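PDB 6K8C: folylpolyglutamate synthase (FolC) from Helicobacter pylori, which probably adds glutamate to dihydropteroate and then further glutamates to reduced folates, spending one ATP for each glutamate added. Local coordinates for residues 79-90 with 121-129. Numbering follows the deposited sequence.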
# COMPACT_ATOMS: atom_id res chain seq x y z
N PHE A 79 6.47 3.78 -5.68
CA PHE A 79 6.39 4.62 -4.49
C PHE A 79 5.11 4.28 -3.74
O PHE A 79 4.02 4.45 -4.28
CB PHE A 79 6.41 6.09 -4.91
CG PHE A 79 6.20 7.06 -3.78
CD1 PHE A 79 7.09 7.12 -2.72
CD2 PHE A 79 5.12 7.93 -3.80
CE1 PHE A 79 6.90 8.03 -1.70
CE2 PHE A 79 4.93 8.85 -2.78
CZ PHE A 79 5.82 8.90 -1.74
N THR A 80 5.25 3.81 -2.50
CA THR A 80 4.10 3.39 -1.70
C THR A 80 4.12 4.08 -0.34
O THR A 80 5.10 4.72 0.04
CB THR A 80 4.07 1.87 -1.50
OG1 THR A 80 5.25 1.47 -0.79
CG2 THR A 80 4.03 1.17 -2.84
N SER A 81 3.02 3.94 0.40
CA SER A 81 2.95 4.48 1.75
C SER A 81 1.86 3.74 2.51
O SER A 81 0.92 3.23 1.89
CB SER A 81 2.67 5.99 1.73
OG SER A 81 1.34 6.25 1.32
N PRO A 82 1.98 3.61 3.85
CA PRO A 82 3.16 4.03 4.60
C PRO A 82 4.20 2.91 4.58
O PRO A 82 4.33 2.25 3.57
CB PRO A 82 2.61 4.26 6.01
CG PRO A 82 1.53 3.23 6.14
CD PRO A 82 0.96 3.01 4.73
N HIS A 83 4.91 2.70 5.68
CA HIS A 83 5.85 1.60 5.76
C HIS A 83 5.56 0.76 6.99
O HIS A 83 4.88 1.20 7.92
CB HIS A 83 7.31 2.10 5.76
CG HIS A 83 7.65 2.96 6.94
ND1 HIS A 83 7.66 4.33 6.89
CD2 HIS A 83 8.04 2.63 8.20
CE1 HIS A 83 8.01 4.82 8.07
NE2 HIS A 83 8.25 3.80 8.88
N VAL A 84 6.06 -0.47 6.97
CA VAL A 84 5.85 -1.39 8.09
C VAL A 84 7.01 -1.28 9.07
O VAL A 84 6.81 -0.98 10.25
CB VAL A 84 5.71 -2.84 7.59
CG1 VAL A 84 5.52 -3.78 8.78
CG2 VAL A 84 4.56 -2.96 6.61
N PHE A 85 8.22 -1.54 8.59
CA PHE A 85 9.41 -1.58 9.43
C PHE A 85 10.34 -0.40 9.20
O PHE A 85 10.75 0.24 10.17
CB PHE A 85 10.18 -2.89 9.19
CG PHE A 85 9.33 -4.12 9.30
CD1 PHE A 85 8.88 -4.57 10.53
CD2 PHE A 85 8.98 -4.84 8.16
CE1 PHE A 85 8.10 -5.71 10.63
CE2 PHE A 85 8.19 -5.98 8.26
CZ PHE A 85 7.75 -6.41 9.50
N GLU A 86 10.69 -0.10 7.95
CA GLU A 86 11.65 0.96 7.65
C GLU A 86 11.07 1.92 6.62
O GLU A 86 10.31 1.51 5.73
CB GLU A 86 12.98 0.43 7.10
CG GLU A 86 13.62 -0.69 7.89
CD GLU A 86 14.62 -1.46 7.06
OE1 GLU A 86 15.40 -0.81 6.32
OE2 GLU A 86 14.63 -2.70 7.12
N PHE A 87 11.47 3.19 6.74
CA PHE A 87 11.04 4.22 5.80
C PHE A 87 11.38 3.86 4.35
O PHE A 87 10.61 4.17 3.43
CB PHE A 87 11.69 5.56 6.17
CG PHE A 87 11.34 6.70 5.25
CD1 PHE A 87 10.11 7.34 5.35
CD2 PHE A 87 12.24 7.16 4.31
CE1 PHE A 87 9.78 8.39 4.51
CE2 PHE A 87 11.92 8.21 3.46
CZ PHE A 87 10.68 8.83 3.57
N ARG A 88 12.53 3.22 4.12
CA ARG A 88 12.94 3.00 2.74
C ARG A 88 12.08 1.98 2.01
O ARG A 88 12.22 1.85 0.79
CB ARG A 88 14.41 2.58 2.68
CG ARG A 88 14.71 1.19 3.22
CD ARG A 88 16.20 1.03 3.43
NE ARG A 88 16.56 -0.35 3.73
CZ ARG A 88 17.26 -1.14 2.92
NH1 ARG A 88 17.54 -2.38 3.28
NH2 ARG A 88 17.68 -0.68 1.75
N GLU A 89 11.19 1.26 2.71
CA GLU A 89 10.21 0.40 2.04
C GLU A 89 9.39 1.17 1.01
O GLU A 89 8.87 0.58 0.06
CB GLU A 89 9.25 -0.22 3.05
CG GLU A 89 9.85 -1.23 3.99
CD GLU A 89 8.93 -1.52 5.15
OE1 GLU A 89 7.69 -1.38 5.00
OE2 GLU A 89 9.45 -1.89 6.22
N ARG A 90 9.23 2.48 1.22
CA ARG A 90 8.40 3.30 0.36
C ARG A 90 8.94 3.43 -1.06
O ARG A 90 8.22 3.94 -1.92
CB ARG A 90 8.24 4.70 0.99
CG ARG A 90 7.43 4.68 2.29
CD ARG A 90 7.65 5.95 3.10
NE ARG A 90 6.98 5.89 4.40
CZ ARG A 90 5.85 6.52 4.69
NH1 ARG A 90 5.26 7.28 3.77
NH2 ARG A 90 5.31 6.40 5.90
N TYR A 121 5.96 15.86 5.73
CA TYR A 121 6.60 14.55 5.71
C TYR A 121 6.32 13.82 4.39
O TYR A 121 7.25 13.39 3.70
CB TYR A 121 6.10 13.73 6.91
CG TYR A 121 6.66 12.33 7.04
CD1 TYR A 121 6.06 11.26 6.40
CD2 TYR A 121 7.77 12.08 7.85
CE1 TYR A 121 6.56 9.98 6.53
CE2 TYR A 121 8.27 10.81 7.99
CZ TYR A 121 7.66 9.76 7.33
OH TYR A 121 8.15 8.48 7.47
N PHE A 122 5.05 13.68 4.03
CA PHE A 122 4.72 12.94 2.82
C PHE A 122 5.13 13.69 1.56
O PHE A 122 5.52 13.07 0.57
CB PHE A 122 3.22 12.63 2.78
CG PHE A 122 2.81 11.80 1.59
CD1 PHE A 122 3.17 10.46 1.51
CD2 PHE A 122 2.09 12.36 0.54
CE1 PHE A 122 2.81 9.69 0.41
CE2 PHE A 122 1.73 11.59 -0.56
CZ PHE A 122 2.09 10.26 -0.62
N GLU A 123 5.07 15.03 1.59
CA GLU A 123 5.54 15.81 0.44
C GLU A 123 7.03 15.59 0.20
O GLU A 123 7.47 15.52 -0.96
CB GLU A 123 5.22 17.29 0.65
CG GLU A 123 3.72 17.59 0.52
CD GLU A 123 3.34 18.96 1.04
OE1 GLU A 123 4.21 19.68 1.58
OE2 GLU A 123 2.15 19.33 0.89
N TYR A 124 7.82 15.48 1.27
CA TYR A 124 9.25 15.22 1.10
C TYR A 124 9.50 13.81 0.56
O TYR A 124 10.39 13.61 -0.27
CB TYR A 124 9.99 15.41 2.43
CG TYR A 124 11.48 15.53 2.25
CD1 TYR A 124 12.03 16.57 1.49
CD2 TYR A 124 12.35 14.61 2.81
CE1 TYR A 124 13.39 16.68 1.32
CE2 TYR A 124 13.71 14.71 2.64
CZ TYR A 124 14.23 15.75 1.89
OH TYR A 124 15.58 15.85 1.72
N ALA A 125 8.74 12.82 1.05
CA ALA A 125 8.84 11.47 0.50
C ALA A 125 8.56 11.48 -1.00
O ALA A 125 9.23 10.77 -1.77
CB ALA A 125 7.87 10.54 1.22
N THR A 126 7.58 12.28 -1.43
CA THR A 126 7.25 12.38 -2.85
C THR A 126 8.44 12.91 -3.65
O THR A 126 8.78 12.37 -4.71
CB THR A 126 6.02 13.26 -3.05
OG1 THR A 126 4.90 12.69 -2.35
CG2 THR A 126 5.66 13.38 -4.53
N LEU A 127 9.08 13.98 -3.17
CA LEU A 127 10.25 14.50 -3.87
C LEU A 127 11.38 13.49 -3.90
O LEU A 127 12.10 13.37 -4.90
CB LEU A 127 10.73 15.81 -3.22
CG LEU A 127 9.82 17.03 -3.31
CD1 LEU A 127 10.55 18.26 -2.76
CD2 LEU A 127 9.34 17.28 -4.74
N LEU A 128 11.58 12.76 -2.80
CA LEU A 128 12.59 11.71 -2.78
C LEU A 128 12.31 10.66 -3.85
O LEU A 128 13.23 10.18 -4.52
CB LEU A 128 12.67 11.07 -1.39
CG LEU A 128 13.34 11.88 -0.28
CD1 LEU A 128 13.12 11.20 1.06
CD2 LEU A 128 14.83 12.06 -0.56
N ALA A 129 11.04 10.29 -4.02
CA ALA A 129 10.69 9.32 -5.05
C ALA A 129 11.04 9.85 -6.44
O ALA A 129 11.60 9.11 -7.26
CB ALA A 129 9.19 8.98 -4.97
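F79 and A129 bring the backbones nearest, their CA atoms 6.4 Å apart, where the loop leaving strand 76-79 passes helix 121-132; farther along, the CA atoms of R90 and A125 stay 8.2 Å apart. Both belong to the P-loop-type, Mur ligase middle domain of this enzyme, the helix packing on the loop that joins two neighbouring antiparallel strands, 76-79 and 91-93. Aromatic rings and alanine methyls make much of the contact. With chi1 at 174°, CG of F79 lies opposite the backbone N, and the ring rests against the helix: the A129 methyl sits over one face, a CH-pi contact with CB 4.0 Å from the ring centroid, while CZ of F79 reaches F122 CE1 at 3.8 Å. Those two rings lie 30° from parallel and are offset, with little face in common. T126 touches CE2 and CZ of F79, its OG1 being hydrogen-bonded to S151 OG. F87 reaches in among Y121, A125 and L128, and L12 and L16 of helix 12-17 also touch it. The rings of F87 and Y121 meet obliquely, the phenol oxygen OH of Y121 lying 3.1 Å from F87 CD1. R90 slots its guanidinium between P82 CA on one face and Y121 CE1 on the opposite one; the Y121 ring comes in nearly perpendicular and presents its edge, so this is not a cation-pi stack. H83, whose imidazole also turns an edge to Y121 OH, helps hold the guanidinium in its rotation: R90 NE donates to H83 ND1 at 3.0 Å, within 2° of both planes.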